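PDB 3LD2: putative acetyltransferase from Streptococcus mutans, which binds coenzyme A and probably transfers an acyl group from its thioester to an acceptor, as members of the GNAT acetyltransferase family do. Local coordinates for residues L51-W56 with P66-D71. Residues are numbered along the deposited sequence; the frame is centred on the assembly and turned at random.
Sequences LENKTW and PVASKD. With COA (coenzyme A), chain E.
In this GNAT fold residues 51-56, running from helix 45-55 into the loop after it, are tied to the loop leading into helix 70-77 by N53 and W56, which meet A68 and V67. The carboxamide of N53 holds both the N-H and the C=O of A68. A68 N gives its hydrogen to N53 OD1 at 3.1 Å, in the carbonyl plane and on a lone pair, though the bond is bent (143°). The return bond, N53 ND2 to A68 O at 3.1 Å, is straighter (165°); it leaves in the amide plane but reaches A68 O from above the carbonyl plane. A water donates to N53 OD1 and accepts from V67 N. OD1 thus accepts two bonds while ND2 gives one, which together fix which end of the amide is which. A68 CB points at the helix, 3.8 Å from E52 OE2. V67 CG2 meets the pyrrole part of the indole obliquely, 3.7 Å from W56 NE1, the two side chains crossing at about a right angle. E52 OE2 takes a weak bond from W56 NE1, while A116 of strand 110-117 also touches the ring. Coenzyme A S1P lies at the edge of the indole, near its plane, 3.6 Å from W56 CH2.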
ATOM      1  N   LEU A  51       2.414   3.804  13.042  1.00 19.23           N
ATOM      2  CA  LEU A  51       2.361   2.473  12.472  1.00 16.53           C
ATOM      3  C   LEU A  51       3.256   2.364  11.240  1.00 20.66           C
ATOM      4  O   LEU A  51       3.963   1.374  11.059  1.00 23.03           O
ATOM      5  CB  LEU A  51       0.922   2.105  12.114  1.00 14.20           C
ATOM      6  CG  LEU A  51       0.745   0.925  11.152  1.00 16.33           C
ATOM      7  CD1 LEU A  51       1.547  -0.293  11.610  1.00 17.08           C
ATOM      8  CD2 LEU A  51      -0.689   0.568  11.060  1.00 12.65           C
ATOM      9  N   GLU A  52       3.223   3.377  10.386  1.00 19.38           N
ATOM     10  CA  GLU A  52       3.934   3.285   9.130  1.00 19.38           C
ATOM     11  C   GLU A  52       5.407   3.320   9.408  1.00 22.51           C
ATOM     12  O   GLU A  52       6.192   2.608   8.768  1.00 20.57           O
ATOM     13  CB  GLU A  52       3.553   4.420   8.195  1.00 16.47           C
ATOM     14  CG  GLU A  52       2.520   3.985   7.193  1.00 20.71           C
ATOM     15  CD  GLU A  52       2.111   5.093   6.273  1.00 22.47           C
ATOM     16  OE1 GLU A  52       0.916   5.415   6.307  1.00 21.04           O
ATOM     17  OE2 GLU A  52       2.971   5.660   5.543  1.00 23.16           O
ATOM     18  N   ASN A  53       5.774   4.157  10.369  1.00 19.31           N
ATOM     19  CA  ASN A  53       7.171   4.370  10.654  1.00 20.86           C
ATOM     20  C   ASN A  53       7.766   3.176  11.414  1.00 24.10           C
ATOM     21  O   ASN A  53       8.985   3.037  11.489  1.00 24.96           O
ATOM     22  CB  ASN A  53       7.388   5.689  11.391  1.00 16.12           C
ATOM     23  CG  ASN A  53       7.358   6.905  10.460  1.00 20.08           C
ATOM     24  OD1 ASN A  53       7.501   6.783   9.245  1.00 22.00           O
ATOM     25  ND2 ASN A  53       7.189   8.087  11.038  1.00 17.67           N
ATOM     26  N   LYS A  54       6.918   2.306  11.951  1.00 19.01           N
ATOM     27  CA  LYS A  54       7.419   1.070  12.552  1.00 24.13           C
ATOM     28  C   LYS A  54       7.501   0.014  11.474  1.00 21.74           C
ATOM     29  O   LYS A  54       8.173  -1.000  11.643  1.00 21.02           O
ATOM     30  CB  LYS A  54       6.508   0.548  13.687  1.00 24.90           C
ATOM     31  CG  LYS A  54       6.449   1.419  14.948  1.00 25.17           C
ATOM     32  CD  LYS A  54       5.191   1.134  15.778  1.00 28.13           C
ATOM     33  CE  LYS A  54       5.024   2.161  16.908  1.00 32.76           C
ATOM     34  NZ  LYS A  54       4.174   1.641  18.022  1.00 32.16           N
ATOM     35  N   THR A  55       6.796   0.255  10.372  1.00 22.97           N
ATOM     36  CA  THR A  55       6.655  -0.728   9.301  1.00 21.09           C
ATOM     37  C   THR A  55       7.683  -0.621   8.158  1.00 24.95           C
ATOM     38  O   THR A  55       8.069  -1.635   7.577  1.00 25.48           O
ATOM     39  CB  THR A  55       5.254  -0.660   8.677  1.00 22.12           C
ATOM     40  OG1 THR A  55       4.263  -0.719   9.708  1.00 22.35           O
ATOM     41  CG2 THR A  55       5.045  -1.807   7.703  1.00 18.96           C
ATOM     42  N   TRP A  56       8.108   0.587   7.809  1.00 23.37           N
ATOM     43  CA  TRP A  56       8.947   0.740   6.618  1.00 22.19           C
ATOM     44  C   TRP A  56      10.420   0.537   6.940  1.00 22.44           C
ATOM     45  O   TRP A  56      10.963   1.134   7.871  1.00 24.26           O
ATOM     46  CB  TRP A  56       8.714   2.089   5.914  1.00 22.76           C
ATOM     47  CG  TRP A  56       7.270   2.328   5.565  1.00 26.23           C
ATOM     48  CD1 TRP A  56       6.458   3.314   6.064  1.00 25.37           C
ATOM     49  CD2 TRP A  56       6.453   1.550   4.668  1.00 24.35           C
ATOM     50  NE1 TRP A  56       5.188   3.196   5.530  1.00 27.44           N
ATOM     51  CE2 TRP A  56       5.160   2.123   4.674  1.00 23.98           C
ATOM     52  CE3 TRP A  56       6.691   0.437   3.857  1.00 25.25           C
ATOM     53  CZ2 TRP A  56       4.116   1.620   3.902  1.00 23.62           C
ATOM     54  CZ3 TRP A  56       5.646  -0.065   3.085  1.00 24.09           C
ATOM     55  CH2 TRP A  56       4.377   0.523   3.119  1.00 24.09           C
ATOM     56  N   PRO A  66      12.905   8.216   7.836  1.00 22.81           N
ATOM     57  CA  PRO A  66      11.517   7.745   7.868  1.00 22.18           C
ATOM     58  C   PRO A  66      10.741   8.266   6.662  1.00 22.18           C
ATOM     59  O   PRO A  66      11.020   9.358   6.182  1.00 20.93           O
ATOM     60  CB  PRO A  66      10.955   8.398   9.149  1.00 22.98           C
ATOM     61  CG  PRO A  66      12.079   9.248   9.740  1.00 19.85           C
ATOM     62  CD  PRO A  66      13.081   9.434   8.648  1.00 21.85           C
ATOM     63  N   VAL A  67       9.767   7.500   6.186  1.00 22.59           N
ATOM     64  CA  VAL A  67       8.954   7.955   5.070  1.00 25.06           C
ATOM     65  C   VAL A  67       7.694   8.746   5.505  1.00 25.35           C
ATOM     66  O   VAL A  67       7.168   9.536   4.737  1.00 20.78           O
ATOM     67  CB  VAL A  67       8.539   6.776   4.177  1.00 24.64           C
ATOM     68  CG1 VAL A  67       9.646   5.729   4.144  1.00 23.27           C
ATOM     69  CG2 VAL A  67       7.261   6.155   4.694  1.00 25.83           C
ATOM     70  N   ALA A  68       7.211   8.539   6.728  1.00 25.91           N
ATOM     71  CA  ALA A  68       5.948   9.149   7.135  1.00 22.48           C
ATOM     72  C   ALA A  68       6.118  10.292   8.123  1.00 24.21           C
ATOM     73  O   ALA A  68       7.047  10.307   8.925  1.00 25.34           O
ATOM     74  CB  ALA A  68       4.998   8.105   7.695  1.00 20.95           C
ATOM     75  N   SER A  69       5.213  11.258   8.037  1.00 23.52           N
ATOM     76  CA  SER A  69       5.124  12.328   9.013  1.00 24.33           C
ATOM     77  C   SER A  69       3.691  12.832   8.997  1.00 22.28           C
ATOM     78  O   SER A  69       2.964  12.592   8.037  1.00 22.90           O
ATOM     79  CB  SER A  69       6.089  13.457   8.657  1.00 26.05           C
ATOM     80  OG  SER A  69       5.742  14.040   7.407  1.00 28.25           O
ATOM     81  N   LYS A  70       3.292  13.515  10.065  1.00 26.90           N
ATOM     82  CA  LYS A  70       1.936  14.048  10.201  1.00 26.81           C
ATOM     83  C   LYS A  70       1.602  14.905   8.993  1.00 23.34           C
ATOM     84  O   LYS A  70       0.549  14.767   8.383  1.00 25.37           O
ATOM     85  CB  LYS A  70       1.831  14.882  11.482  1.00 30.99           C
ATOM     86  CG  LYS A  70       0.426  15.333  11.861  1.00 35.02           C
ATOM     87  CD  LYS A  70       0.473  16.266  13.089  1.00 38.06           C
ATOM     88  CE  LYS A  70      -0.881  16.915  13.377  1.00 46.79           C
ATOM     89  NZ  LYS A  70      -1.829  15.991  14.077  1.00 50.21           N
ATOM     90  N   ASP A  71       2.530  15.766   8.620  1.00 21.76           N
ATOM     91  CA  ASP A  71       2.291  16.682   7.529  1.00 21.93           C
ATOM     92  C   ASP A  71       2.334  16.054   6.151  1.00 24.45           C
ATOM     93  O   ASP A  71       1.640  16.506   5.248  1.00 25.33           O
ATOM     94  CB  ASP A  71       3.262  17.837   7.607  1.00 25.02           C
ATOM     95  CG  ASP A  71       2.720  18.963   8.434  1.00 41.08           C
ATOM     96  OD1 ASP A  71       2.175  19.908   7.811  1.00 50.98           O
ATOM     97  OD2 ASP A  71       2.794  18.882   9.691  1.00 34.27           O
TER
HETATM   98  N1A COA E 164       5.049 -15.754   4.580  1.00 22.17           N
HETATM   99  C2A COA E 164       4.338 -16.560   3.559  1.00 18.18           C
HETATM  100  N3A COA E 164       3.043 -16.045   2.993  1.00 17.21           N
HETATM  101  C4A COA E 164       2.519 -14.765   3.441  1.00 16.18           C
HETATM  102  C5A COA E 164       3.240 -13.962   4.440  1.00 17.44           C
HETATM  103  C6A COA E 164       4.521 -14.464   5.027  1.00 14.94           C
HETATM  104  N6A COA E 164       5.188 -13.632   6.016  1.00 15.24           N
HETATM  105  N7A COA E 164       2.509 -12.716   4.718  1.00 18.31           N
HETATM  106  C8A COA E 164       1.341 -12.750   3.870  1.00 18.08           C
HETATM  107  N9A COA E 164       1.400 -13.968   3.021  1.00 16.39           N
HETATM  108  C1B COA E 164       0.220 -14.324   2.424  1.00 21.51           C
HETATM  109  C2B COA E 164      -0.459 -15.679   2.471  1.00 24.84           C
HETATM  110  O2B COA E 164       0.168 -16.910   2.281  1.00 39.82           O
HETATM  111  C3B COA E 164      -1.905 -15.453   2.558  1.00 27.48           C
HETATM  112  O3B COA E 164      -2.834 -16.467   2.783  1.00 35.89           O
HETATM  113  P3B COA E 164      -2.818 -17.197   4.296  1.00 32.97           P
HETATM  114  O7A COA E 164      -4.297 -17.916   4.427  1.00 27.38           O
HETATM  115  O8A COA E 164      -1.637 -18.359   4.412  1.00 36.86           O
HETATM  116  O9A COA E 164      -2.571 -16.243   5.362  1.00 29.62           O
HETATM  117  C4B COA E 164      -2.108 -13.952   2.615  1.00 25.01           C
HETATM  118  O4B COA E 164      -0.794 -13.287   2.582  1.00 28.03           O
HETATM  119  C5B COA E 164      -3.287 -13.121   2.987  1.00 24.32           C
HETATM  120  O5B COA E 164      -2.751 -12.892   4.278  1.00 21.07           O
HETATM  121  P1A COA E 164      -2.998 -11.575   5.229  1.00 16.40           P
HETATM  122  O1A COA E 164      -3.120 -12.083   6.798  1.00 23.01           O
HETATM  123  O2A COA E 164      -4.215 -10.915   4.776  1.00 17.88           O
HETATM  124  O3A COA E 164      -1.728 -10.550   5.092  1.00 15.37           O
HETATM  125  P2A COA E 164      -1.267  -9.489   6.251  1.00 15.84           P
HETATM  126  O4A COA E 164      -0.289 -10.258   7.335  1.00 23.34           O
HETATM  127  O5A COA E 164      -2.408  -8.901   6.942  1.00 21.03           O
HETATM  128  O6A COA E 164      -0.355  -8.324   5.536  1.00 15.99           O
HETATM  129  CBP COA E 164       1.321  -7.435   4.214  1.00 19.10           C
HETATM  130  CCP COA E 164       0.361  -8.625   4.367  1.00 14.82           C
HETATM  131  CDP COA E 164       0.455  -6.153   4.082  1.00 13.41           C
HETATM  132  CEP COA E 164       2.266  -7.631   2.998  1.00 16.54           C
HETATM  133  CAP COA E 164       2.149  -7.311   5.524  1.00 15.15           C
HETATM  134  OAP COA E 164       3.166  -8.269   5.628  1.00 15.29           O
HETATM  135  C9P COA E 164       2.840  -5.956   5.555  1.00 14.94           C
HETATM  136  O9P COA E 164       2.483  -5.169   6.370  1.00 17.58           O
HETATM  137  N8P COA E 164       4.243  -5.885   5.181  1.00 15.30           N
HETATM  138  C7P COA E 164       4.948  -4.774   5.786  1.00 15.19           C
HETATM  139  C6P COA E 164       5.525  -3.828   4.728  1.00 22.30           C
HETATM  140  C5P COA E 164       4.677  -3.840   3.452  1.00 22.01           C
HETATM  141  O5P COA E 164       3.648  -3.256   3.437  1.00 27.03           O
HETATM  142  N4P COA E 164       5.160  -4.463   2.235  1.00 22.44           N
HETATM  143  C3P COA E 164       4.720  -3.989   0.907  1.00 29.84           C
HETATM  144  C2P COA E 164       3.349  -3.307   0.877  1.00 21.59           C
HETATM  145  S1P COA E 164       3.583  -1.590   0.296  1.00 50.25           S
HETATM  146  O   HOH W   1       9.301   5.288   7.547  1.00 17.09           O